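Local coordinates for protein probable acetyltransferase (Pseudomonas aeruginosa PAO1, PDB 2EUI) that probably acts as an acyltransferase of the GNAT family, moving an acyl group other than an aminoacyl one onto an as yet unknown acceptor, at residues A[13-21]-A[58-66]. Numbering follows the deposited sequence.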
loop_
_atom_site.group_PDB
_atom_site.type_symbol
_atom_site.label_atom_id
_atom_site.label_comp_id
_atom_site.label_asym_id
_atom_site.label_seq_id
_atom_site.Cartn_x
_atom_site.Cartn_y
_atom_site.Cartn_z
ATOM N N LEU A 13 -18.982 -8.073 -14.852
ATOM C CA LEU A 13 -20.023 -7.809 -13.871
ATOM C C LEU A 13 -19.614 -6.674 -12.935
ATOM O O LEU A 13 -20.446 -5.864 -12.522
ATOM C CB LEU A 13 -20.322 -9.071 -13.053
ATOM C CG LEU A 13 -21.405 -8.857 -11.991
ATOM C CD1 LEU A 13 -22.710 -8.462 -12.666
ATOM C CD2 LEU A 13 -21.595 -10.107 -11.171
ATOM N N LEU A 14 -18.319 -6.616 -12.634
ATOM C CA LEU A 14 -17.758 -5.625 -11.723
ATOM C C LEU A 14 -17.292 -4.323 -12.365
ATOM O O LEU A 14 -17.287 -3.274 -11.713
ATOM C CB LEU A 14 -16.598 -6.265 -10.948
ATOM C CG LEU A 14 -15.728 -5.379 -10.064
ATOM C CD1 LEU A 14 -16.558 -4.850 -8.901
ATOM C CD2 LEU A 14 -14.524 -6.178 -9.584
ATOM N N ALA A 15 -16.898 -4.382 -13.635
ATOM C CA ALA A 15 -16.427 -3.193 -14.343
ATOM C C ALA A 15 -17.396 -2.008 -14.235
ATOM O O ALA A 15 -17.015 -0.917 -13.812
ATOM C CB ALA A 15 -16.179 -3.525 -15.785
ATOM N N PRO A 16 -18.664 -2.205 -14.612
ATOM C CA PRO A 16 -19.599 -1.084 -14.515
ATOM C C PRO A 16 -19.780 -0.536 -13.098
ATOM O O PRO A 16 -19.931 0.679 -12.903
ATOM C CB PRO A 16 -20.885 -1.655 -15.115
ATOM C CG PRO A 16 -20.770 -3.115 -14.826
ATOM C CD PRO A 16 -19.333 -3.406 -15.138
ATOM N N LEU A 17 -19.758 -1.419 -12.105
ATOM C CA LEU A 17 -19.918 -0.965 -10.727
ATOM C C LEU A 17 -18.663 -0.256 -10.227
ATOM O O LEU A 17 -18.738 0.589 -9.339
ATOM C CB LEU A 17 -20.240 -2.130 -9.793
ATOM C CG LEU A 17 -20.704 -1.601 -8.433
ATOM C CD1 LEU A 17 -21.963 -0.757 -8.637
ATOM C CD2 LEU A 17 -20.972 -2.754 -7.478
ATOM N N PHE A 18 -17.516 -0.612 -10.801
ATOM C CA PHE A 18 -16.249 0.003 -10.425
ATOM C C PHE A 18 -16.238 1.463 -10.883
ATOM O O PHE A 18 -15.650 2.342 -10.236
ATOM C CB PHE A 18 -15.095 -0.747 -11.081
ATOM C CG PHE A 18 -13.739 -0.272 -10.660
ATOM C CD1 PHE A 18 -13.340 -0.353 -9.334
ATOM C CD2 PHE A 18 -12.839 0.219 -11.599
ATOM C CE1 PHE A 18 -12.059 0.043 -8.951
ATOM C CE2 PHE A 18 -11.551 0.618 -11.222
ATOM C CZ PHE A 18 -11.161 0.530 -9.898
ATOM N N VAL A 19 -16.893 1.705 -12.010
ATOM C CA VAL A 19 -16.993 3.034 -12.578
ATOM C C VAL A 19 -17.846 3.921 -11.672
ATOM O O VAL A 19 -17.436 5.019 -11.298
ATOM C CB VAL A 19 -17.614 2.953 -13.991
ATOM C CG1 VAL A 19 -17.946 4.357 -14.509
ATOM C CG2 VAL A 19 -16.646 2.227 -14.934
ATOM N N LYS A 20 -19.029 3.421 -11.319
ATOM C CA LYS A 20 -19.967 4.130 -10.448
ATOM C C LYS A 20 -19.232 4.658 -9.230
ATOM O O LYS A 20 -19.405 5.815 -8.826
ATOM C CB LYS A 20 -21.066 3.177 -9.977
ATOM C CG LYS A 20 -21.887 2.542 -11.077
ATOM C CD LYS A 20 -23.088 3.384 -11.408
ATOM C CE LYS A 20 -23.911 2.706 -12.469
ATOM N NZ LYS A 20 -23.980 1.249 -12.184
ATOM N N TYR A 21 -18.427 3.778 -8.642
ATOM C CA TYR A 21 -17.613 4.080 -7.462
ATOM C C TYR A 21 -16.673 5.271 -7.686
ATOM O O TYR A 21 -16.652 6.218 -6.899
ATOM C CB TYR A 21 -16.795 2.840 -7.095
ATOM C CG TYR A 21 -15.629 3.107 -6.174
ATOM C CD1 TYR A 21 -15.835 3.467 -4.846
ATOM C CD2 TYR A 21 -14.320 3.002 -6.632
ATOM C CE1 TYR A 21 -14.768 3.714 -3.997
ATOM C CE2 TYR A 21 -13.252 3.249 -5.795
ATOM C CZ TYR A 21 -13.478 3.603 -4.475
ATOM O OH TYR A 21 -12.418 3.840 -3.627
ATOM N N ASP A 58 -26.772 -13.407 -9.981
ATOM C CA ASP A 58 -25.442 -12.834 -9.877
ATOM C C ASP A 58 -25.498 -11.329 -10.118
ATOM O O ASP A 58 -24.943 -10.831 -11.095
ATOM C CB ASP A 58 -24.481 -13.475 -10.899
ATOM C CG ASP A 58 -24.149 -14.933 -10.577
ATOM O OD1 ASP A 58 -23.748 -15.215 -9.427
ATOM O OD2 ASP A 58 -24.277 -15.792 -11.477
ATOM N N ARG A 59 -26.180 -10.595 -9.247
ATOM C CA ARG A 59 -26.211 -9.156 -9.425
ATOM C C ARG A 59 -25.383 -8.517 -8.308
ATOM O O ARG A 59 -25.614 -8.720 -7.122
ATOM C CB ARG A 59 -27.656 -8.639 -9.480
ATOM C CG ARG A 59 -28.217 -8.034 -8.230
ATOM C CD ARG A 59 -29.301 -7.020 -8.601
ATOM N NE ARG A 59 -29.737 -6.227 -7.454
ATOM C CZ ARG A 59 -30.476 -6.712 -6.467
ATOM N NH1 ARG A 59 -30.865 -7.986 -6.497
ATOM N NH2 ARG A 59 -30.815 -5.931 -5.447
ATOM N N LEU A 60 -24.371 -7.776 -8.727
ATOM C CA LEU A 60 -23.446 -7.111 -7.828
ATOM C C LEU A 60 -24.102 -6.000 -6.988
ATOM O O LEU A 60 -24.492 -4.954 -7.512
ATOM C CB LEU A 60 -22.301 -6.555 -8.673
ATOM C CG LEU A 60 -20.960 -6.200 -8.047
ATOM C CD1 LEU A 60 -20.383 -7.407 -7.295
ATOM C CD2 LEU A 60 -20.030 -5.741 -9.169
ATOM N N LEU A 61 -24.204 -6.231 -5.679
ATOM C CA LEU A 61 -24.819 -5.266 -4.763
ATOM C C LEU A 61 -23.765 -4.316 -4.244
ATOM O O LEU A 61 -24.056 -3.186 -3.838
ATOM C CB LEU A 61 -25.467 -5.997 -3.586
ATOM C CG LEU A 61 -26.408 -7.152 -3.962
ATOM C CD1 LEU A 61 -26.590 -8.047 -2.767
ATOM C CD2 LEU A 61 -27.744 -6.617 -4.463
ATOM N N GLY A 62 -22.528 -4.788 -4.255
ATOM C CA GLY A 62 -21.433 -3.967 -3.783
ATOM C C GLY A 62 -20.125 -4.724 -3.904
ATOM O O GLY A 62 -20.108 -5.913 -4.236
ATOM N N PHE A 63 -19.018 -4.044 -3.646
ATOM C CA PHE A 63 -17.751 -4.719 -3.742
ATOM C C PHE A 63 -16.717 -4.076 -2.832
ATOM O O PHE A 63 -16.887 -2.957 -2.354
ATOM C CB PHE A 63 -17.271 -4.720 -5.193
ATOM C CG PHE A 63 -16.753 -3.401 -5.647
ATOM C CD1 PHE A 63 -15.430 -3.045 -5.419
ATOM C CD2 PHE A 63 -17.601 -2.478 -6.235
ATOM C CE1 PHE A 63 -14.966 -1.786 -5.769
ATOM C CE2 PHE A 63 -17.138 -1.212 -6.589
ATOM C CZ PHE A 63 -15.824 -0.868 -6.355
ATOM N N CYS A 64 -15.631 -4.798 -2.618
ATOM C CA CYS A 64 -14.560 -4.337 -1.754
ATOM C C CYS A 64 -13.190 -4.694 -2.358
ATOM O O CYS A 64 -13.053 -5.705 -3.044
ATOM C CB CYS A 64 -14.758 -4.996 -0.383
ATOM S SG CYS A 64 -13.408 -4.823 0.743
ATOM N N GLN A 65 -12.189 -3.850 -2.136
ATOM C CA GLN A 65 -10.853 -4.147 -2.648
ATOM C C GLN A 65 -9.750 -3.842 -1.642
ATOM O O GLN A 65 -9.726 -2.783 -1.003
ATOM C CB GLN A 65 -10.558 -3.410 -3.966
ATOM C CG GLN A 65 -9.233 -3.824 -4.614
ATOM C CD GLN A 65 -9.059 -3.270 -6.031
ATOM O OE1 GLN A 65 -9.253 -2.070 -6.281
ATOM N NE2 GLN A 65 -8.683 -4.143 -6.960
ATOM N N LEU A 66 -8.845 -4.799 -1.496
ATOM C CA LEU A 66 -7.732 -4.646 -0.588
ATOM C C LEU A 66 -6.462 -4.929 -1.358
ATOM O O LEU A 66 -6.467 -5.725 -2.294
ATOM C CB LEU A 66 -7.852 -5.631 0.582
ATOM C CG LEU A 66 -9.104 -5.587 1.466
ATOM C CD1 LEU A 66 -10.243 -6.354 0.819
ATOM C CD2 LEU A 66 -8.780 -6.202 2.793
#
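Leu14 O takes a 2.8 Å helical hydrogen bond from Phe18 N, one turn on, and both of these residues send their side chains against Phe63. They belong to the first helix of the GNAT fold, which here lies across strand 60-66 of the central mixed sheet at 75°, the axes 9.3 Å apart. The interface is almost wholly apolar. Leu60 and Phe63 both face the helix although three positions apart, because Leu61 and Gly62 together sit opposite Ala52, each bonded to it through the backbone, consistent with a classic beta bulge; the Leu61 side chain points away.

At one end, Leu60 places its CD2 methyl among Leu13, Leu14 and Leu17, and Leu17 CD2 returns to within 3.5 Å of Leu60 CG. At the rim, both Leu13 methyls, CD1 and CD2, lie against the backbone O of Asp58.

Phe63 carries the middle of the contact, touching Leu14, Leu17, Phe18 and Tyr21. Its CG sits between the backbone N and carbonyl carbon (chi1 75°), which sets the ring against the helix side chains. Leu14 CD1 lies over one ring face, 4.0 Å from the centroid, a CH-pi contact, while Leu17 CD2 meets the ring edge in plane, 3.6 Å from Phe63 CD2. The far rim of Phe63 is directed at the Tyr21 face in an offset edge-to-face pair with centroids 5.8 Å apart; a weak hydrogen bond links Tyr21 OH to Asp83 OD1 on the neighbouring strand 76-86. Leu73 of the second subunit also packs on Tyr21. Phe63 CZ stands 3.9 Å from Phe18 CD1, at the Phe18 ring edge and near its plane.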